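Local coordinates for starch synthase I (Hordeum vulgare, PDB 4HLN), which belongs to the plant starch synthases, glycosyltransferases built from two Rossmann-like domains, and binds a glycan, at residues N530-V542 / W597-H609. Residues are numbered along the deposited sequence; the frame is centred on the assembly and turned at random.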
loop_
_atom_site.group_PDB
_atom_site.type_symbol
_atom_site.label_atom_id
_atom_site.label_comp_id
_atom_site.label_asym_id
_atom_site.label_seq_id
_atom_site.Cartn_x
_atom_site.Cartn_y
_atom_site.Cartn_z
ATOM N N ASN A 530 7.549 -1.842 7.612
ATOM C CA ASN A 530 8.513 -2.441 8.528
ATOM C C ASN A 530 9.777 -2.956 7.822
ATOM O O ASN A 530 10.880 -2.776 8.341
ATOM C CB ASN A 530 7.861 -3.480 9.453
ATOM C CG ASN A 530 7.060 -2.830 10.583
ATOM O OD1 ASN A 530 6.646 -1.676 10.475
ATOM N ND2 ASN A 530 6.846 -3.566 11.672
ATOM N N GLN A 531 9.615 -3.561 6.640
ATOM C CA GLN A 531 10.743 -3.880 5.742
ATOM C C GLN A 531 11.738 -2.734 5.622
ATOM O O GLN A 531 12.942 -2.894 5.836
ATOM C CB GLN A 531 10.255 -4.112 4.309
ATOM C CG GLN A 531 9.463 -5.340 4.090
ATOM C CD GLN A 531 7.988 -5.090 4.203
ATOM O OE1 GLN A 531 7.485 -4.649 5.246
ATOM N NE2 GLN A 531 7.275 -5.379 3.128
ATOM N N LEU A 532 11.211 -1.579 5.232
ATOM C CA LEU A 532 12.026 -0.425 4.902
ATOM C C LEU A 532 12.788 0.065 6.128
ATOM O O LEU A 532 13.997 0.326 6.053
ATOM C CB LEU A 532 11.147 0.684 4.314
ATOM C CG LEU A 532 10.120 0.193 3.284
ATOM C CD1 LEU A 532 9.499 1.356 2.528
ATOM C CD2 LEU A 532 10.772 -0.772 2.300
ATOM N N TYR A 533 12.084 0.179 7.254
ATOM C CA TYR A 533 12.728 0.555 8.507
ATOM C C TYR A 533 13.834 -0.434 8.857
ATOM O O TYR A 533 14.959 -0.044 9.194
ATOM C CB TYR A 533 11.712 0.592 9.636
ATOM C CG TYR A 533 10.577 1.563 9.436
ATOM C CD1 TYR A 533 10.780 2.794 8.835
ATOM C CD2 TYR A 533 9.294 1.244 9.859
ATOM C CE1 TYR A 533 9.730 3.684 8.662
ATOM C CE2 TYR A 533 8.245 2.121 9.698
ATOM C CZ TYR A 533 8.466 3.335 9.095
ATOM O OH TYR A 533 7.415 4.200 8.941
ATOM N N ALA A 534 13.510 -1.722 8.774
ATOM C CA ALA A 534 14.494 -2.757 9.059
ATOM C C ALA A 534 15.732 -2.528 8.208
ATOM O O ALA A 534 16.834 -2.371 8.725
ATOM C CB ALA A 534 13.910 -4.136 8.799
ATOM N N MET A 535 15.527 -2.494 6.895
ATOM C CA MET A 535 16.611 -2.312 5.942
ATOM C C MET A 535 17.364 -1.014 6.212
ATOM O O MET A 535 18.591 -0.986 6.229
ATOM C CB MET A 535 16.064 -2.351 4.517
ATOM C CG MET A 535 15.876 -3.779 3.961
ATOM S SD MET A 535 14.929 -3.875 2.423
ATOM C CE MET A 535 16.107 -3.259 1.225
ATOM N N GLN A 536 16.617 0.054 6.446
ATOM C CA GLN A 536 17.204 1.351 6.741
ATOM C C GLN A 536 18.120 1.267 7.952
ATOM O O GLN A 536 19.042 2.068 8.101
ATOM C CB GLN A 536 16.086 2.375 6.991
ATOM C CG GLN A 536 16.548 3.759 7.416
ATOM C CD GLN A 536 17.242 4.531 6.291
ATOM O OE1 GLN A 536 17.489 4.001 5.190
ATOM N NE2 GLN A 536 17.557 5.793 6.566
ATOM N N TYR A 537 17.867 0.284 8.810
ATOM C CA TYR A 537 18.576 0.171 10.079
ATOM C C TYR A 537 19.546 -1.003 10.153
ATOM O O TYR A 537 20.072 -1.304 11.227
ATOM C CB TYR A 537 17.567 0.058 11.218
ATOM C CG TYR A 537 17.096 1.389 11.701
ATOM C CD1 TYR A 537 16.400 2.228 10.860
ATOM C CD2 TYR A 537 17.353 1.818 12.996
ATOM C CE1 TYR A 537 15.967 3.461 11.285
ATOM C CE2 TYR A 537 16.922 3.056 13.434
ATOM C CZ TYR A 537 16.233 3.873 12.561
ATOM O OH TYR A 537 15.785 5.112 12.949
ATOM N N GLY A 538 19.774 -1.677 9.031
ATOM C CA GLY A 538 20.652 -2.835 9.029
ATOM C C GLY A 538 20.062 -4.009 9.788
ATOM O O GLY A 538 20.772 -4.900 10.252
ATOM N N THR A 539 18.744 -4.003 9.929
ATOM C CA THR A 539 18.060 -5.132 10.518
ATOM C C THR A 539 17.469 -5.946 9.387
ATOM O O THR A 539 16.683 -5.439 8.589
ATOM C CB THR A 539 16.977 -4.678 11.489
ATOM O OG1 THR A 539 17.578 -3.846 12.488
ATOM C CG2 THR A 539 16.296 -5.881 12.154
ATOM N N VAL A 540 17.877 -7.204 9.306
ATOM C CA VAL A 540 17.511 -8.041 8.181
ATOM C C VAL A 540 16.082 -8.521 8.319
ATOM O O VAL A 540 15.708 -9.130 9.317
ATOM C CB VAL A 540 18.464 -9.231 8.012
ATOM C CG1 VAL A 540 17.953 -10.151 6.933
ATOM C CG2 VAL A 540 19.847 -8.744 7.651
ATOM N N PRO A 541 15.267 -8.218 7.314
ATOM C CA PRO A 541 13.859 -8.579 7.378
ATOM C C PRO A 541 13.600 -9.991 6.886
ATOM O O PRO A 541 14.235 -10.455 5.937
ATOM C CB PRO A 541 13.209 -7.559 6.438
ATOM C CG PRO A 541 14.259 -7.246 5.434
ATOM C CD PRO A 541 15.555 -7.289 6.208
ATOM N N VAL A 542 12.675 -10.666 7.558
ATOM C CA VAL A 542 12.110 -11.921 7.086
ATOM C C VAL A 542 10.597 -11.733 6.937
ATOM O O VAL A 542 9.878 -11.502 7.909
ATOM C CB VAL A 542 12.398 -13.070 8.064
ATOM C CG1 VAL A 542 11.499 -14.272 7.769
ATOM C CG2 VAL A 542 13.869 -13.442 8.019
ATOM N N TRP A 597 26.443 -11.905 6.329
ATOM C CA TRP A 597 25.462 -11.127 7.066
ATOM C C TRP A 597 25.710 -9.626 6.897
ATOM O O TRP A 597 24.820 -8.881 6.461
ATOM C CB TRP A 597 25.482 -11.503 8.545
ATOM C CG TRP A 597 24.277 -11.013 9.270
ATOM C CD1 TRP A 597 24.189 -9.918 10.083
ATOM C CD2 TRP A 597 22.973 -11.593 9.238
ATOM N NE1 TRP A 597 22.905 -9.785 10.563
ATOM C CE2 TRP A 597 22.141 -10.801 10.056
ATOM C CE3 TRP A 597 22.425 -12.702 8.588
ATOM C CZ2 TRP A 597 20.795 -11.084 10.240
ATOM C CZ3 TRP A 597 21.084 -12.984 8.776
ATOM C CH2 TRP A 597 20.285 -12.180 9.596
ATOM N N GLU A 598 26.919 -9.188 7.236
ATOM C CA GLU A 598 27.314 -7.796 7.038
ATOM C C GLU A 598 26.904 -7.271 5.663
ATOM O O GLU A 598 26.512 -6.115 5.521
ATOM C CB GLU A 598 28.823 -7.623 7.229
ATOM C CG GLU A 598 29.270 -7.475 8.682
ATOM C CD GLU A 598 30.105 -6.214 8.926
ATOM O OE1 GLU A 598 30.406 -5.487 7.948
ATOM O OE2 GLU A 598 30.459 -5.950 10.101
ATOM N N GLY A 599 27.001 -8.114 4.645
ATOM C CA GLY A 599 26.631 -7.699 3.308
ATOM C C GLY A 599 25.138 -7.477 3.190
ATOM O O GLY A 599 24.695 -6.494 2.587
ATOM N N LEU A 600 24.354 -8.390 3.762
ATOM C CA LEU A 600 22.903 -8.263 3.720
ATOM C C LEU A 600 22.460 -6.951 4.362
ATOM O O LEU A 600 21.540 -6.281 3.877
ATOM C CB LEU A 600 22.247 -9.446 4.419
ATOM C CG LEU A 600 22.008 -10.647 3.508
ATOM C CD1 LEU A 600 21.854 -11.911 4.325
ATOM C CD2 LEU A 600 20.790 -10.419 2.605
ATOM N N MET A 601 23.128 -6.591 5.454
ATOM C CA MET A 601 22.822 -5.357 6.166
ATOM C C MET A 601 23.179 -4.139 5.336
ATOM O O MET A 601 22.328 -3.292 5.053
ATOM C CB MET A 601 23.574 -5.310 7.491
ATOM C CG MET A 601 23.193 -6.426 8.448
ATOM S SD MET A 601 24.419 -6.699 9.765
ATOM C CE MET A 601 24.398 -5.151 10.676
ATOM N N LYS A 602 24.445 -4.056 4.944
ATOM C CA LYS A 602 24.931 -2.910 4.187
ATOM C C LYS A 602 24.104 -2.670 2.917
ATOM O O LYS A 602 23.850 -1.518 2.531
ATOM C CB LYS A 602 26.428 -3.057 3.891
ATOM C CG LYS A 602 27.295 -2.960 5.161
ATOM C CD LYS A 602 28.788 -2.834 4.869
ATOM C CE LYS A 602 29.579 -2.507 6.130
ATOM N NZ LYS A 602 30.999 -2.151 5.833
ATOM N N ARG A 603 23.661 -3.755 2.285
ATOM C CA ARG A 603 22.819 -3.630 1.109
ATOM C C ARG A 603 21.490 -2.970 1.471
ATOM O O ARG A 603 21.021 -2.076 0.759
ATOM C CB ARG A 603 22.608 -4.986 0.435
ATOM C CG ARG A 603 23.202 -5.051 -0.970
ATOM C CD ARG A 603 24.191 -6.186 -1.123
ATOM N NE ARG A 603 23.568 -7.482 -0.885
ATOM C CZ ARG A 603 24.179 -8.499 -0.283
ATOM N NH1 ARG A 603 23.539 -9.652 -0.096
ATOM N NH2 ARG A 603 25.432 -8.359 0.136
ATOM N N GLY A 604 20.902 -3.392 2.589
ATOM C CA GLY A 604 19.655 -2.808 3.052
ATOM C C GLY A 604 19.785 -1.326 3.340
ATOM O O GLY A 604 18.945 -0.511 2.938
ATOM N N MET A 605 20.862 -0.970 4.031
ATOM C CA MET A 605 21.050 0.395 4.494
ATOM C C MET A 605 21.382 1.369 3.372
ATOM O O MET A 605 21.030 2.552 3.442
ATOM C CB MET A 605 22.135 0.427 5.557
ATOM C CG MET A 605 21.927 -0.641 6.618
ATOM S SD MET A 605 23.284 -0.727 7.793
ATOM C CE MET A 605 23.159 0.903 8.503
ATOM N N THR A 606 22.059 0.879 2.338
ATOM C CA THR A 606 22.423 1.747 1.227
ATOM C C THR A 606 21.268 1.974 0.248
ATOM O O THR A 606 21.293 2.953 -0.483
ATOM C CB THR A 606 23.687 1.269 0.482
ATOM O OG1 THR A 606 23.581 -0.129 0.214
ATOM C CG2 THR A 606 24.934 1.517 1.320
ATOM N N LYS A 607 20.261 1.089 0.252
ATOM C CA LYS A 607 19.050 1.273 -0.565
ATOM C C LYS A 607 18.345 2.598 -0.268
ATOM O O LYS A 607 18.349 3.077 0.870
ATOM C CB LYS A 607 18.051 0.118 -0.388
ATOM C CG LYS A 607 18.276 -1.089 -1.307
ATOM C CD LYS A 607 16.984 -1.539 -2.042
ATOM C CE LYS A 607 16.386 -0.417 -2.940
ATOM N NZ LYS A 607 17.276 0.119 -4.038
ATOM N N ASP A 608 17.746 3.188 -1.301
ATOM C CA ASP A 608 16.977 4.418 -1.142
ATOM C C ASP A 608 15.527 4.059 -0.833
ATOM O O ASP A 608 14.853 3.427 -1.646
ATOM C CB ASP A 608 17.054 5.277 -2.408
ATOM C CG ASP A 608 16.391 6.647 -2.238
ATOM O OD1 ASP A 608 16.599 7.525 -3.099
ATOM O OD2 ASP A 608 15.659 6.852 -1.250
ATOM N N HIS A 609 15.061 4.454 0.347
ATOM C CA HIS A 609 13.712 4.129 0.784
ATOM C C HIS A 609 12.876 5.391 0.914
ATOM O O HIS A 609 11.861 5.410 1.616
ATOM C CB HIS A 609 13.737 3.423 2.144
ATOM C CG HIS A 609 14.630 2.225 2.198
ATOM N ND1 HIS A 609 14.367 1.066 1.495
ATOM C CD2 HIS A 609 15.774 1.999 2.891
ATOM C CE1 HIS A 609 15.321 0.185 1.743
ATOM N NE2 HIS A 609 16.187 0.726 2.586
#
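His609 lies against helix 530-536 with its imidazole edge-on to two side chains: Met535 CE sits in the ring plane 3.6 Å from CE1, and Gln536 OE1, also in plane, is 3.5 Å from CD2. The Gln536 amide stands nearly perpendicular to the ring (84°), while its NE2 is hydrogen-bonded to Trp401 O. Leu532 O lies over one imidazole face, offset toward the rim. Where the two backbones draw nearest, at Met535 and Gly604, Gly604 CA is 4.0 Å from Met535 CG, and Met605 CG rests against Met535 O and Gly538 N. The helix-turn-strand unit belongs to the Rossmann-like C-terminal domain of a GT-B glycosyltransferase, strand 540-544 lying between strands 517-520 and 569-571 of its parallel sheet. Farther along, Met601 CG meets Gly538 O (3.4 Å), and Val540 CG2 sits over the six-membered ring of Trp597, a CH-pi contact 4.0 Å from the centroid. CG2 takes this place because it is anti to the carbonyl carbon, with CG1 anti to the backbone N (chi1 174°). Gly538, with positive phi, ends helix 530-536 in a Schellman motif, Thr539 N bonding Ala534 O and Gly538 N bonding Met535 O. The His609 ring is oriented by its NE2-H bond to Gly604 O (3.0 Å from NE2 to O, N-H...O angle 158°).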